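Cycloalternan-forming enzyme (Listeria monocytogenes serovar 1/2a, PDB 5F7U) belongs to glycosyl hydrolase family 31, combining a TIM-barrel domain with several beta-rich domains and a family 6 carbohydrate binding module. Local coordinates at residues A[239-244]-A[318-323]; A[264-269]-A[308-313]; A[877-882]-A[915-920]. The protein carries 1 engineered substitution. All coordinates share one frame; numbering follows the deposited sequence.

Interaction 1: A[239-244]-A[318-323]; sequences QNNFMT and KYSFVL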
ATOM      1  N   GLN A 239     -19.861  15.671 -13.003  1.00 13.40           N
ATOM      2  CA  GLN A 239     -19.727  14.240 -13.341  1.00 13.33           C
ATOM      3  C   GLN A 239     -19.144  14.050 -14.728  1.00 13.47           C
ATOM      4  O   GLN A 239     -19.264  14.928 -15.593  1.00 13.34           O
ATOM      5  CB  GLN A 239     -21.084  13.511 -13.237  1.00 14.05           C
ATOM      6  CG  GLN A 239     -22.095  13.911 -14.311  1.00 15.52           C
ATOM      7  CD  GLN A 239     -23.358  13.081 -14.200  1.00 16.66           C
ATOM      8  OE1 GLN A 239     -23.401  11.932 -14.639  1.00 17.68           O
ATOM      9  NE2 GLN A 239     -24.385  13.643 -13.586  1.00 17.45           N
ATOM     10  N   ASN A 240     -18.503  12.898 -14.919  1.00 13.07           N
ATOM     11  CA  ASN A 240     -18.271  12.370 -16.256  1.00 13.66           C
ATOM     12  C   ASN A 240     -18.523  10.855 -16.248  1.00 13.64           C
ATOM     13  O   ASN A 240     -18.534  10.216 -15.181  1.00 13.26           O
ATOM     14  CB  ASN A 240     -16.879  12.728 -16.792  1.00 14.09           C
ATOM     15  CG  ASN A 240     -16.842  12.781 -18.328  1.00 15.19           C
ATOM     16  OD1 ASN A 240     -17.822  12.432 -19.000  1.00 15.70           O
ATOM     17  ND2 ASN A 240     -15.724  13.220 -18.884  1.00 15.78           N
ATOM     18  N   ASN A 241     -18.776  10.313 -17.433  1.00 14.14           N
ATOM     19  CA  ASN A 241     -19.203   8.933 -17.605  1.00 14.60           C
ATOM     20  C   ASN A 241     -18.437   8.321 -18.738  1.00 15.10           C
ATOM     21  O   ASN A 241     -18.257   8.954 -19.779  1.00 15.74           O
ATOM     22  CB  ASN A 241     -20.708   8.885 -17.925  1.00 15.56           C
ATOM     23  CG  ASN A 241     -21.552   9.446 -16.787  1.00 15.58           C
ATOM     24  OD1 ASN A 241     -21.987   8.705 -15.903  1.00 15.76           O
ATOM     25  ND2 ASN A 241     -21.755  10.762 -16.786  1.00 15.71           N
ATOM     26  N   PHE A 242     -18.002   7.079 -18.530  1.00 14.87           N
ATOM     27  CA  PHE A 242     -17.045   6.403 -19.405  1.00 15.51           C
ATOM     28  C   PHE A 242     -17.518   4.997 -19.744  1.00 16.17           C
ATOM     29  O   PHE A 242     -18.232   4.379 -18.952  1.00 15.73           O
ATOM     30  CB  PHE A 242     -15.676   6.360 -18.705  1.00 14.99           C
ATOM     31  CG  PHE A 242     -15.151   7.732 -18.332  1.00 14.67           C
ATOM     32  CD1 PHE A 242     -14.394   8.475 -19.255  1.00 15.76           C
ATOM     33  CD2 PHE A 242     -15.424   8.298 -17.080  1.00 13.87           C
ATOM     34  CE1 PHE A 242     -13.914   9.745 -18.929  1.00 15.65           C
ATOM     35  CE2 PHE A 242     -14.950   9.576 -16.753  1.00 13.71           C
ATOM     36  CZ  PHE A 242     -14.192  10.292 -17.680  1.00 14.64           C
ATOM     37  N   MET A 243     -17.136   4.507 -20.925  1.00 17.56           N
ATOM     38  CA  MET A 243     -17.497   3.158 -21.364  1.00 18.86           C
ATOM     39  C   MET A 243     -16.451   2.187 -20.845  1.00 18.23           C
ATOM     40  O   MET A 243     -15.257   2.469 -20.938  1.00 17.95           O
ATOM     41  CB  MET A 243     -17.521   3.084 -22.882  1.00 21.71           C
ATOM     42  CG  MET A 243     -17.985   1.731 -23.405  1.00 24.66           C
ATOM     43  SD  MET A 243     -18.594   1.976 -25.067  1.00 29.89           S
ATOM     44  CE  MET A 243     -20.028   2.935 -24.622  1.00 28.45           C
ATOM     45  N   THR A 244     -16.899   1.046 -20.315  1.00 17.87           N
ATOM     46  CA  THR A 244     -15.975   0.037 -19.800  1.00 17.72           C
ATOM     47  C   THR A 244     -16.370  -1.392 -20.201  1.00 18.93           C
ATOM     48  O   THR A 244     -17.504  -1.821 -19.922  1.00 19.18           O
ATOM     49  CB  THR A 244     -15.773   0.155 -18.269  1.00 16.46           C
ATOM     50  OG1 THR A 244     -15.029  -0.982 -17.804  1.00 17.01           O
ATOM     51  CG2 THR A 244     -17.133   0.244 -17.520  1.00 16.31           C
ATOM     52  N   LYS A 318     -20.627   0.956 -17.863  1.00 17.65           N
ATOM     53  CA  LYS A 318     -20.381   2.372 -17.581  1.00 17.22           C
ATOM     54  C   LYS A 318     -19.630   2.548 -16.272  1.00 16.34           C
ATOM     55  O   LYS A 318     -20.000   1.949 -15.263  1.00 15.54           O
ATOM     56  CB  LYS A 318     -21.715   3.124 -17.482  1.00 18.30           C
ATOM     57  CG  LYS A 318     -21.587   4.642 -17.300  1.00 19.11           C
ATOM     58  CD  LYS A 318     -22.932   5.322 -17.076  1.00 20.67           C
ATOM     59  CE  LYS A 318     -23.810   5.239 -18.307  1.00 22.36           C
ATOM     60  NZ  LYS A 318     -24.952   6.199 -18.226  1.00 23.94           N
ATOM     61  N   TYR A 319     -18.581   3.364 -16.280  1.00 15.56           N
ATOM     62  CA  TYR A 319     -18.082   3.908 -15.003  1.00 14.80           C
ATOM     63  C   TYR A 319     -18.154   5.421 -14.962  1.00 14.64           C
ATOM     64  O   TYR A 319     -18.072   6.086 -15.993  1.00 14.55           O
ATOM     65  CB  TYR A 319     -16.697   3.378 -14.586  1.00 14.67           C
ATOM     66  CG  TYR A 319     -15.513   3.968 -15.318  1.00 14.94           C
ATOM     67  CD1 TYR A 319     -14.895   5.153 -14.868  1.00 15.06           C
ATOM     68  CD2 TYR A 319     -14.993   3.333 -16.447  1.00 15.17           C
ATOM     69  CE1 TYR A 319     -13.779   5.680 -15.537  1.00 15.44           C
ATOM     70  CE2 TYR A 319     -13.871   3.840 -17.121  1.00 15.88           C
ATOM     71  CZ  TYR A 319     -13.264   5.011 -16.655  1.00 15.91           C
ATOM     72  OH  TYR A 319     -12.178   5.515 -17.339  1.00 16.27           O
ATOM     73  N   SER A 320     -18.308   5.964 -13.752  1.00 14.34           N
ATOM     74  CA  SER A 320     -18.588   7.390 -13.612  1.00 14.32           C
ATOM     75  C   SER A 320     -17.888   7.921 -12.391  1.00 13.89           C
ATOM     76  O   SER A 320     -17.648   7.164 -11.449  1.00 13.54           O
ATOM     77  CB  SER A 320     -20.087   7.631 -13.449  1.00 14.70           C
ATOM     78  OG  SER A 320     -20.840   6.977 -14.469  1.00 15.60           O
ATOM     79  N   PHE A 321     -17.560   9.210 -12.410  1.00 13.71           N
ATOM     80  CA  PHE A 321     -17.268   9.884 -11.155  1.00 13.30           C
ATOM     81  C   PHE A 321     -18.254  11.009 -10.942  1.00 13.55           C
ATOM     82  O   PHE A 321     -18.703  11.637 -11.887  1.00 13.35           O
ATOM     83  CB  PHE A 321     -15.804  10.335 -11.013  1.00 13.34           C
ATOM     84  CG  PHE A 321     -15.356  11.370 -12.016  1.00 13.69           C
ATOM     85  CD1 PHE A 321     -15.723  12.713 -11.882  1.00 14.22           C
ATOM     86  CD2 PHE A 321     -14.511  11.005 -13.074  1.00 13.95           C
ATOM     87  CE1 PHE A 321     -15.289  13.665 -12.799  1.00 14.45           C
ATOM     88  CE2 PHE A 321     -14.055  11.954 -13.991  1.00 14.21           C
ATOM     89  CZ  PHE A 321     -14.463  13.284 -13.858  1.00 14.46           C
ATOM     90  N   VAL A 322     -18.602  11.223  -9.682  1.00 13.46           N
ATOM     91  CA  VAL A 322     -19.462  12.343  -9.310  1.00 13.84           C
ATOM     92  C   VAL A 322     -18.684  13.065  -8.230  1.00 13.59           C
ATOM     93  O   VAL A 322     -18.385  12.482  -7.179  1.00 13.40           O
ATOM     94  CB  VAL A 322     -20.843  11.886  -8.788  1.00 14.16           C
ATOM     95  CG1 VAL A 322     -21.701  13.106  -8.440  1.00 14.49           C
ATOM     96  CG2 VAL A 322     -21.557  11.060  -9.841  1.00 14.88           C
ATOM     97  N   LEU A 323     -18.316  14.303  -8.518  1.00 13.66           N
ATOM     98  CA  LEU A 323     -17.445  15.080  -7.639  1.00 13.61           C
ATOM     99  C   LEU A 323     -18.236  16.214  -7.023  1.00 14.12           C
ATOM    100  O   LEU A 323     -18.889  16.974  -7.749  1.00 14.19           O
ATOM    101  CB  LEU A 323     -16.261  15.659  -8.445  1.00 13.65           C
ATOM    102  CG  LEU A 323     -15.337  16.635  -7.699  1.00 13.72           C
ATOM    103  CD1 LEU A 323     -14.560  15.992  -6.553  1.00 13.46           C
ATOM    104  CD2 LEU A 323     -14.361  17.298  -8.661  1.00 14.12           C
TER

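Interaction 2: A[264-269]-A[308-313]; sequences GKDVET and QFQMAS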
ATOM      1  N   GLY A 264     -17.902  -3.094  -9.893  1.00 15.33           N
ATOM      2  CA  GLY A 264     -19.170  -3.409  -9.245  1.00 15.84           C
ATOM      3  C   GLY A 264     -19.521  -2.521  -8.068  1.00 16.04           C
ATOM      4  O   GLY A 264     -20.674  -2.544  -7.618  1.00 16.44           O
ATOM      5  N   LYS A 265     -18.546  -1.755  -7.572  1.00 15.58           N
ATOM      6  CA  LYS A 265     -18.704  -0.972  -6.342  1.00 15.69           C
ATOM      7  C   LYS A 265     -18.913   0.514  -6.638  1.00 15.67           C
ATOM      8  O   LYS A 265     -18.373   1.053  -7.626  1.00 14.95           O
ATOM      9  CB  LYS A 265     -17.444  -1.068  -5.452  1.00 16.04           C
ATOM     10  CG  LYS A 265     -16.995  -2.456  -4.983  1.00 17.11           C
ATOM     11  CD  LYS A 265     -17.837  -2.921  -3.817  1.00 17.88           C
ATOM     12  CE  LYS A 265     -17.290  -4.217  -3.225  1.00 18.45           C
ATOM     13  NZ  LYS A 265     -18.382  -4.841  -2.426  1.00 20.25           N
ATOM     14  N   ASP A 266     -19.653   1.172  -5.739  1.00 15.96           N
ATOM     15  CA  ASP A 266     -19.662   2.635  -5.636  1.00 16.26           C
ATOM     16  C   ASP A 266     -18.629   2.994  -4.589  1.00 15.46           C
ATOM     17  O   ASP A 266     -18.823   2.706  -3.419  1.00 15.93           O
ATOM     18  CB  ASP A 266     -21.033   3.155  -5.189  1.00 17.43           C
ATOM     19  CG  ASP A 266     -22.091   2.967  -6.240  1.00 18.92           C
ATOM     20  OD1 ASP A 266     -21.829   3.322  -7.401  1.00 18.99           O
ATOM     21  OD2 ASP A 266     -23.186   2.452  -5.912  1.00 20.34           O
ATOM     22  N   VAL A 267     -17.537   3.609  -5.015  1.00 14.44           N
ATOM     23  CA  VAL A 267     -16.391   3.873  -4.135  1.00 13.75           C
ATOM     24  C   VAL A 267     -16.447   5.320  -3.671  1.00 13.79           C
ATOM     25  O   VAL A 267     -16.466   6.234  -4.494  1.00 13.82           O
ATOM     26  CB  VAL A 267     -15.055   3.619  -4.865  1.00 13.62           C
ATOM     27  CG1 VAL A 267     -13.899   3.766  -3.897  1.00 13.12           C
ATOM     28  CG2 VAL A 267     -15.028   2.228  -5.501  1.00 13.78           C
ATOM     29  N   GLU A 268     -16.457   5.521  -2.351  1.00 13.61           N
ATOM     30  CA  GLU A 268     -16.531   6.874  -1.790  1.00 13.76           C
ATOM     31  C   GLU A 268     -15.126   7.352  -1.451  1.00 13.03           C
ATOM     32  O   GLU A 268     -14.414   6.673  -0.703  1.00 13.00           O
ATOM     33  CB  GLU A 268     -17.343   6.876  -0.485  1.00 14.58           C
ATOM     34  CG  GLU A 268     -18.722   6.258  -0.590  1.00 16.05           C
ATOM     35  CD  GLU A 268     -19.655   6.933  -1.585  1.00 17.75           C
ATOM     36  OE1 GLU A 268     -19.473   8.116  -1.962  1.00 17.86           O
ATOM     37  OE2 GLU A 268     -20.633   6.264  -1.983  1.00 19.94           O
ATOM     38  N   THR A 269     -14.752   8.515  -1.981  1.00 12.59           N
ATOM     39  CA  THR A 269     -13.508   9.155  -1.612  1.00 12.19           C
ATOM     40  C   THR A 269     -13.798  10.006  -0.375  1.00 12.19           C
ATOM     41  O   THR A 269     -14.169  11.173  -0.463  1.00 11.97           O
ATOM     42  CB  THR A 269     -12.933  10.014  -2.753  1.00 12.50           C
ATOM     43  OG1 THR A 269     -12.978   9.263  -3.975  1.00 12.48           O
ATOM     44  CG2 THR A 269     -11.461  10.379  -2.441  1.00 12.03           C
ATOM     45  N   GLN A 308     -17.613  10.241  -5.593  1.00 14.55           N
ATOM     46  CA  GLN A 308     -18.058   8.852  -5.692  1.00 14.61           C
ATOM     47  C   GLN A 308     -17.701   8.307  -7.062  1.00 14.32           C
ATOM     48  O   GLN A 308     -18.069   8.899  -8.081  1.00 14.57           O
ATOM     49  CB  GLN A 308     -19.571   8.751  -5.442  1.00 15.38           C
ATOM     50  CG  GLN A 308     -20.086   7.311  -5.371  1.00 16.32           C
ATOM     51  CD  GLN A 308     -21.595   7.254  -5.318  1.00 17.24           C
ATOM     52  OE1 GLN A 308     -22.269   7.607  -6.266  1.00 18.89           O
ATOM     53  NE2 GLN A 308     -22.123   6.811  -4.201  1.00 18.19           N
ATOM     54  N   PHE A 309     -16.982   7.178  -7.077  1.00 13.72           N
ATOM     55  CA  PHE A 309     -16.643   6.476  -8.313  1.00 13.70           C
ATOM     56  C   PHE A 309     -17.588   5.294  -8.467  1.00 13.94           C
ATOM     57  O   PHE A 309     -17.576   4.356  -7.657  1.00 13.91           O
ATOM     58  CB  PHE A 309     -15.183   5.983  -8.257  1.00 13.20           C
ATOM     59  CG  PHE A 309     -14.165   7.077  -8.444  1.00 13.14           C
ATOM     60  CD1 PHE A 309     -13.720   7.859  -7.351  1.00 13.25           C
ATOM     61  CD2 PHE A 309     -13.623   7.327  -9.694  1.00 13.28           C
ATOM     62  CE1 PHE A 309     -12.777   8.890  -7.542  1.00 13.27           C
ATOM     63  CE2 PHE A 309     -12.662   8.336  -9.889  1.00 13.24           C
ATOM     64  CZ  PHE A 309     -12.247   9.126  -8.816  1.00 13.27           C
ATOM     65  N   GLN A 310     -18.420   5.357  -9.499  1.00 14.15           N
ATOM     66  CA  GLN A 310     -19.401   4.330  -9.767  1.00 14.28           C
ATOM     67  C   GLN A 310     -18.804   3.376 -10.802  1.00 14.16           C
ATOM     68  O   GLN A 310     -18.848   3.652 -11.999  1.00 14.01           O
ATOM     69  CB  GLN A 310     -20.684   4.989 -10.289  1.00 15.15           C
ATOM     70  CG  GLN A 310     -21.281   5.962  -9.275  1.00 15.90           C
ATOM     71  CD  GLN A 310     -22.452   6.746  -9.827  1.00 16.94           C
ATOM     72  OE1 GLN A 310     -22.815   6.610 -10.995  1.00 17.69           O
ATOM     73  NE2 GLN A 310     -23.045   7.580  -8.988  1.00 17.63           N
ATOM     74  N   MET A 311     -18.264   2.242 -10.340  1.00 13.91           N
ATOM     75  CA  MET A 311     -17.444   1.432 -11.238  1.00 14.02           C
ATOM     76  C   MET A 311     -18.243   0.271 -11.813  1.00 14.85           C
ATOM     77  O   MET A 311     -18.190  -0.856 -11.297  1.00 14.94           O
ATOM     78  CB  MET A 311     -16.143   0.980 -10.537  1.00 13.45           C
ATOM     79  CG  MET A 311     -15.344   2.124  -9.889  1.00 13.21           C
ATOM     80  SD  MET A 311     -14.996   3.522 -10.995  1.00 13.47           S
ATOM     81  CE  MET A 311     -13.839   2.772 -12.148  1.00 13.40           C
ATOM     82  N   ALA A 312     -19.014   0.553 -12.868  1.00 15.44           N
ATOM     83  CA  ALA A 312     -19.930  -0.462 -13.443  1.00 16.56           C
ATOM     84  C   ALA A 312     -20.901  -0.964 -12.361  1.00 17.27           C
ATOM     85  O   ALA A 312     -21.285  -2.137 -12.333  1.00 17.62           O
ATOM     86  CB  ALA A 312     -19.146  -1.612 -14.098  1.00 16.23           C
ATOM     87  N   SER A 313     -21.299  -0.038 -11.488  1.00 17.67           N
ATOM     88  CA  SER A 313     -22.186  -0.316 -10.350  1.00 18.64           C
ATOM     89  C   SER A 313     -23.645   0.010 -10.670  1.00 19.77           C
ATOM     90  O   SER A 313     -24.546  -0.417  -9.945  1.00 20.00           O
ATOM     91  CB  SER A 313     -21.747   0.530  -9.148  1.00 18.61           C
ATOM     92  OG  SER A 313     -21.813   1.905  -9.499  1.00 18.79           O
TER

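Interaction 3: A[877-882]-A[915-920]; sequences QVFSTE and QNLTYV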
ATOM      1  N   GLN A 877      26.179 -15.494  -4.692  1.00 19.75           N
ATOM      2  CA  GLN A 877      25.599 -16.836  -4.658  1.00 19.01           C
ATOM      3  C   GLN A 877      24.842 -17.047  -5.959  1.00 18.33           C
ATOM      4  O   GLN A 877      23.715 -16.567  -6.127  1.00 17.86           O
ATOM      5  CB  GLN A 877      24.652 -17.037  -3.466  1.00 18.67           C
ATOM      6  CG  GLN A 877      25.314 -17.003  -2.092  1.00 19.30           C
ATOM      7  CD  GLN A 877      24.342 -17.302  -0.965  1.00 19.18           C
ATOM      8  OE1 GLN A 877      23.132 -17.050  -1.072  1.00 18.88           O
ATOM      9  NE2 GLN A 877      24.872 -17.839   0.140  1.00 19.62           N
ATOM     10  N   VAL A 878      25.469 -17.774  -6.874  1.00 18.17           N
ATOM     11  CA  VAL A 878      24.932 -17.938  -8.229  1.00 17.98           C
ATOM     12  C   VAL A 878      24.233 -19.288  -8.348  1.00 17.80           C
ATOM     13  O   VAL A 878      24.850 -20.338  -8.113  1.00 18.43           O
ATOM     14  CB  VAL A 878      26.055 -17.834  -9.297  1.00 18.55           C
ATOM     15  CG1 VAL A 878      25.474 -17.810 -10.707  1.00 18.46           C
ATOM     16  CG2 VAL A 878      26.929 -16.609  -9.070  1.00 19.02           C
ATOM     17  N   PHE A 879      22.971 -19.261  -8.783  1.00 17.23           N
ATOM     18  CA  PHE A 879      22.179 -20.488  -9.004  1.00 17.03           C
ATOM     19  C   PHE A 879      22.711 -21.153 -10.272  1.00 17.70           C
ATOM     20  O   PHE A 879      22.593 -20.589 -11.366  1.00 17.98           O
ATOM     21  CB  PHE A 879      20.696 -20.109  -9.136  1.00 16.25           C
ATOM     22  CG  PHE A 879      19.728 -21.271  -9.080  1.00 15.81           C
ATOM     23  CD1 PHE A 879      19.694 -22.149  -7.985  1.00 15.81           C
ATOM     24  CD2 PHE A 879      18.769 -21.431 -10.100  1.00 15.53           C
ATOM     25  CE1 PHE A 879      18.746 -23.185  -7.918  1.00 15.69           C
ATOM     26  CE2 PHE A 879      17.842 -22.469 -10.046  1.00 15.29           C
ATOM     27  CZ  PHE A 879      17.817 -23.337  -8.954  1.00 15.24           C
ATOM     28  N   SER A 880      23.345 -22.317 -10.123  1.00 18.02           N
ATOM     29  CA  SER A 880      23.971 -23.017 -11.260  1.00 18.57           C
ATOM     30  C   SER A 880      24.485 -24.361 -10.816  1.00 18.89           C
ATOM     31  O   SER A 880      24.524 -24.644  -9.624  1.00 18.54           O
ATOM     32  CB  SER A 880      25.169 -22.218 -11.820  1.00 19.37           C
ATOM     33  OG  SER A 880      26.312 -22.335 -10.971  1.00 20.17           O
ATOM     34  N   THR A 881      24.914 -25.180 -11.778  1.00 19.38           N
ATOM     35  CA  THR A 881      25.680 -26.383 -11.430  1.00 20.08           C
ATOM     36  C   THR A 881      27.093 -25.981 -10.991  1.00 20.99           C
ATOM     37  O   THR A 881      27.477 -24.815 -11.106  1.00 20.85           O
ATOM     38  CB  THR A 881      25.758 -27.374 -12.596  1.00 20.45           C
ATOM     39  OG1 THR A 881      26.393 -26.732 -13.708  1.00 20.62           O
ATOM     40  CG2 THR A 881      24.364 -27.855 -12.976  1.00 19.95           C
ATOM     41  N   GLU A 882      27.866 -26.956 -10.515  1.00 22.02           N
ATOM     42  CA  GLU A 882      29.209 -26.689  -9.987  1.00 22.92           C
ATOM     43  C   GLU A 882      30.209 -26.268 -11.066  1.00 22.94           C
ATOM     44  O   GLU A 882      30.407 -27.015 -12.023  1.00 23.30           O
ATOM     45  CB  GLU A 882      29.749 -27.920  -9.264  1.00 24.69           C
ATOM     46  CG  GLU A 882      31.058 -27.649  -8.527  1.00 27.00           C
ATOM     47  CD  GLU A 882      31.471 -28.783  -7.604  1.00 29.31           C
ATOM     48  OE1 GLU A 882      30.895 -29.881  -7.709  1.00 30.61           O
ATOM     49  OE2 GLU A 882      32.384 -28.577  -6.778  1.00 30.74           O
ATOM     50  N   GLN A 915      21.650 -26.343  -2.088  1.00 20.67           N
ATOM     51  CA  GLN A 915      20.962 -25.185  -2.677  1.00 19.94           C
ATOM     52  C   GLN A 915      21.269 -25.002  -4.156  1.00 19.05           C
ATOM     53  O   GLN A 915      20.609 -24.196  -4.822  1.00 18.63           O
ATOM     54  CB  GLN A 915      21.356 -23.909  -1.918  1.00 20.23           C
ATOM     55  CG  GLN A 915      20.897 -23.875  -0.452  1.00 21.20           C
ATOM     56  CD  GLN A 915      19.401 -23.642  -0.307  1.00 21.26           C
ATOM     57  OE1 GLN A 915      18.788 -22.980  -1.140  1.00 21.11           O
ATOM     58  NE2 GLN A 915      18.811 -24.173   0.756  1.00 21.95           N
ATOM     59  N   ASN A 916      22.266 -25.743  -4.663  1.00 19.02           N
ATOM     60  CA  ASN A 916      22.799 -25.544  -6.009  1.00 18.59           C
ATOM     61  C   ASN A 916      23.222 -24.098  -6.256  1.00 17.86           C
ATOM     62  O   ASN A 916      22.834 -23.456  -7.235  1.00 17.26           O
ATOM     63  CB  ASN A 916      21.820 -26.074  -7.069  1.00 18.76           C
ATOM     64  CG  ASN A 916      21.607 -27.569  -6.959  1.00 19.27           C
ATOM     65  OD1 ASN A 916      22.565 -28.357  -7.015  1.00 20.10           O
ATOM     66  ND2 ASN A 916      20.349 -27.973  -6.808  1.00 19.80           N
ATOM     67  N   LEU A 917      23.989 -23.571  -5.305  1.00 17.93           N
ATOM     68  CA  LEU A 917      24.518 -22.219  -5.407  1.00 17.77           C
ATOM     69  C   LEU A 917      26.031 -22.241  -5.399  1.00 18.24           C
ATOM     70  O   LEU A 917      26.632 -22.884  -4.542  1.00 18.82           O
ATOM     71  CB  LEU A 917      24.048 -21.369  -4.227  1.00 17.59           C
ATOM     72  CG  LEU A 917      22.543 -21.091  -4.119  1.00 17.36           C
ATOM     73  CD1 LEU A 917      22.274 -20.435  -2.779  1.00 17.92           C
ATOM     74  CD2 LEU A 917      22.082 -20.182  -5.250  1.00 16.90           C
ATOM     75  N   THR A 918      26.619 -21.531  -6.364  1.00 18.41           N
ATOM     76  CA  THR A 918      28.054 -21.256  -6.367  1.00 19.12           C
ATOM     77  C   THR A 918      28.361 -19.961  -5.606  1.00 19.37           C
ATOM     78  O   THR A 918      27.914 -18.881  -6.003  1.00 19.08           O
ATOM     79  CB  THR A 918      28.617 -21.142  -7.789  1.00 19.33           C
ATOM     80  OG1 THR A 918      28.257 -22.314  -8.538  1.00 19.26           O
ATOM     81  CG2 THR A 918      30.147 -21.049  -7.729  1.00 20.00           C
ATOM     82  N   TYR A 919      29.159 -20.071  -4.547  1.00 20.05           N
ATOM     83  CA  TYR A 919      29.588 -18.886  -3.803  1.00 20.46           C
ATOM     84  C   TYR A 919      30.884 -18.385  -4.415  1.00 20.81           C
ATOM     85  O   TYR A 919      31.780 -19.192  -4.662  1.00 21.30           O
ATOM     86  CB  TYR A 919      29.871 -19.201  -2.327  1.00 21.37           C
ATOM     87  CG  TYR A 919      28.725 -19.695  -1.444  1.00 21.44           C
ATOM     88  CD1 TYR A 919      27.549 -20.242  -1.979  1.00 20.79           C
ATOM     89  CD2 TYR A 919      28.873 -19.696  -0.057  1.00 22.37           C
ATOM     90  CE1 TYR A 919      26.540 -20.720  -1.156  1.00 20.98           C
ATOM     91  CE2 TYR A 919      27.873 -20.188   0.773  1.00 22.58           C
ATOM     92  CZ  TYR A 919      26.714 -20.697   0.218  1.00 22.00           C
ATOM     93  OH  TYR A 919      25.727 -21.187   1.032  1.00 22.31           O
ATOM     94  N   VAL A 920      30.988 -17.074  -4.653  1.00 20.63           N
ATOM     95  CA  VAL A 920      32.241 -16.468  -5.155  1.00 21.05           C
ATOM     96  C   VAL A 920      32.585 -15.249  -4.294  1.00 21.59           C
ATOM     97  O   VAL A 920      31.810 -14.290  -4.241  1.00 21.28           O
ATOM     98  CB  VAL A 920      32.154 -16.050  -6.648  1.00 20.70           C
ATOM     99  CG1 VAL A 920      33.478 -15.448  -7.129  1.00 21.21           C
ATOM    100  CG2 VAL A 920      31.782 -17.236  -7.539  1.00 20.45           C
TER

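Interaction 1: A[239-244]-A[318-323]
Phe242 and Tyr319 meet on the buried side of two antiparallel strands, 239-243 and 318-323, yet their rings hardly stack. The planes are close to parallel, 20° apart, but slid so far that overlap is slight. Instead Phe242 CB sits over one face of the Tyr319 ring as a CH-pi contact, 3.4 Å from Tyr319 CZ and displaced toward the rim. Tyr319 CG lies between its own backbone N and carbonyl carbon (chi1 76°), which swings the ring across to the partner strand. Thr244 CB fills in at the edge of that ring, in its plane. Next along this face, Phe321 CE2 comes to the edge of the Phe242 ring, 3.8 Å from Phe242 CE2.

On the reverse side, Ser320 OG gives a short hydrogen bond of 2.5 Å to Asn241 OD1, arriving from 35° above the carbonyl plane. The other end of that amide is tied down as well: Asn241 ND2 donates to Gln239 OE1 at 2.9 Å, almost straight and in the amide plane, and also bonds Ser224 O, so the amide's rotation is fixed. Lys318 runs its aliphatic chain past Asn241 OD1, and its ammonium makes a cation-pi contact with Tyr219.

Behind these side chains stands the backbone ladder, with hydrogen-bonded pairs Asn240-Phe321 and Phe242-Tyr319; Phe242 N reaches Tyr319 O at 2.7 Å.

Strand 235-243 has strand 214-229 along its other edge, and strand 318-327 is flanked by 307-311, so the contact lies inside a beta sheet of the galactose mutarotase-like domain. Met299 and Val301 of strand 297-301, with Leu333 and Tyr335 of strand 333-338, pack against its aromatic face.

Interaction 2: A[264-269]-A[308-313]
Glu268 and Gln308 lie side by side and point the same way, with carboxylate and amide planes turned 53° apart. Gln308 NE2 donates to the syn side of Glu268 OE2 at 2.7 Å, a nearly straight bond. The extended Gln308 chain, its CG anti to the backbone N (chi1 -173°), carries the amide up beside the acid; Gln308 OE1 in turn accepts Gln310 NE2 at 2.8 Å, while Glu268 OE1 bonds His306. Both glutamines are thereby held in a polar row on one face of the strand pair.

That pair is an antiparallel ladder in the galactose mutarotase-like domain, bonded both ways between Val267 and Phe309, with Val267 N 2.7 Å from Phe309 O. The ladder runs on through Met311 N to Lys265 O and Gly264 N to Met311 O.

Asp266 shares the polar face. Its OD1 accepts Ser313 OG at 2.5 Å, from 42° above the carboxylate plane, and rests against Gln310 CG; its OD2 pairs with Lys314. On the opposite face, Val267 CB packs on Phe309 CB, and Thr269 OG1, itself bonded to Ser307, lies at the Phe309 ring edge, 3.6 Å from Phe309 CE1.

Interaction 3: A[877-882]-A[915-920]
Where strand 917-922 leaves its G1 beta bulge, formed by Asn916 and Leu917 opposite Asp912, it pairs antiparallel with the end of strand 874-879, and Ser880 N binds Asn916 O at 3.1 Å. Two backbone bonds join Val878 and Thr918 in the hydrogen-bonded pair, with Val878 N 2.8 Å from Thr918 O. The flanking pairs, Gln877 with Tyr919 and Phe879 with Leu917, present their side chains on the other face of the sheet.

There Gln877 and Tyr919 run alongside each other in the same direction. Gln877 NE2 sits over one face of the phenol ring, offset toward the rim and 3.4 Å from Tyr919 CZ, with Gln877 CG over the same ring as a CH-pi contact; the amide plane is inclined 39° to the ring. Outside residues hold both ends of that amide: OE1 accepts from Arg829 and NE2 bonds Tyr810 O. Leu917 CD2 packs against Phe879 CB at 4.1 Å and comes up to the ring edge, where Gln915 O also lies in plane, 3.8 Å from Phe879 CE1.

On the face of Val878 and Thr918 a short chain of hydrogen bonds runs just past the end of strand 874-879. Thr918 OG1 donates to Ser880 OG at 3.1 Å, and Ser880 OG in turn donates to Thr881 O at 2.7 Å. One serine oxygen thus acts as acceptor from one strand and donor within its own segment.

Asn916 ND2 bonds Glu942, a magnesium ligand, so the bulge is a second-shell neighbour of that metal site. Asn916 has a left-handed backbone (phi 54°), the conformation favoured at position 1 of a G1 bulge, and lies where the hairpin of strands 908-912 and 917-922 turns back at the edge of a mixed five-stranded sheet.

From the N terminus, strand 235-243 comes first, and interaction 1 closes a loop of 73 residues when the chain returns at 318-323. Interaction 2 is nested inside that loop, joining 264-269 to 308-313. The two contacts touch: strands 307-311 and 318-327 follow each other in the chain and are sheet neighbours, with Gln310 N 2.8 Å from Ser320 O, so strands 235-243, 318-327, 307-311 and 266-269 lie in succession. The chain then builds the TIM barrel before interaction 3 closes its own 32-residue loop in series, within a separate five-stranded mixed sheet. Its nearest atoms are about 40 Å from either other contact, on the opposite side of the chain's centre.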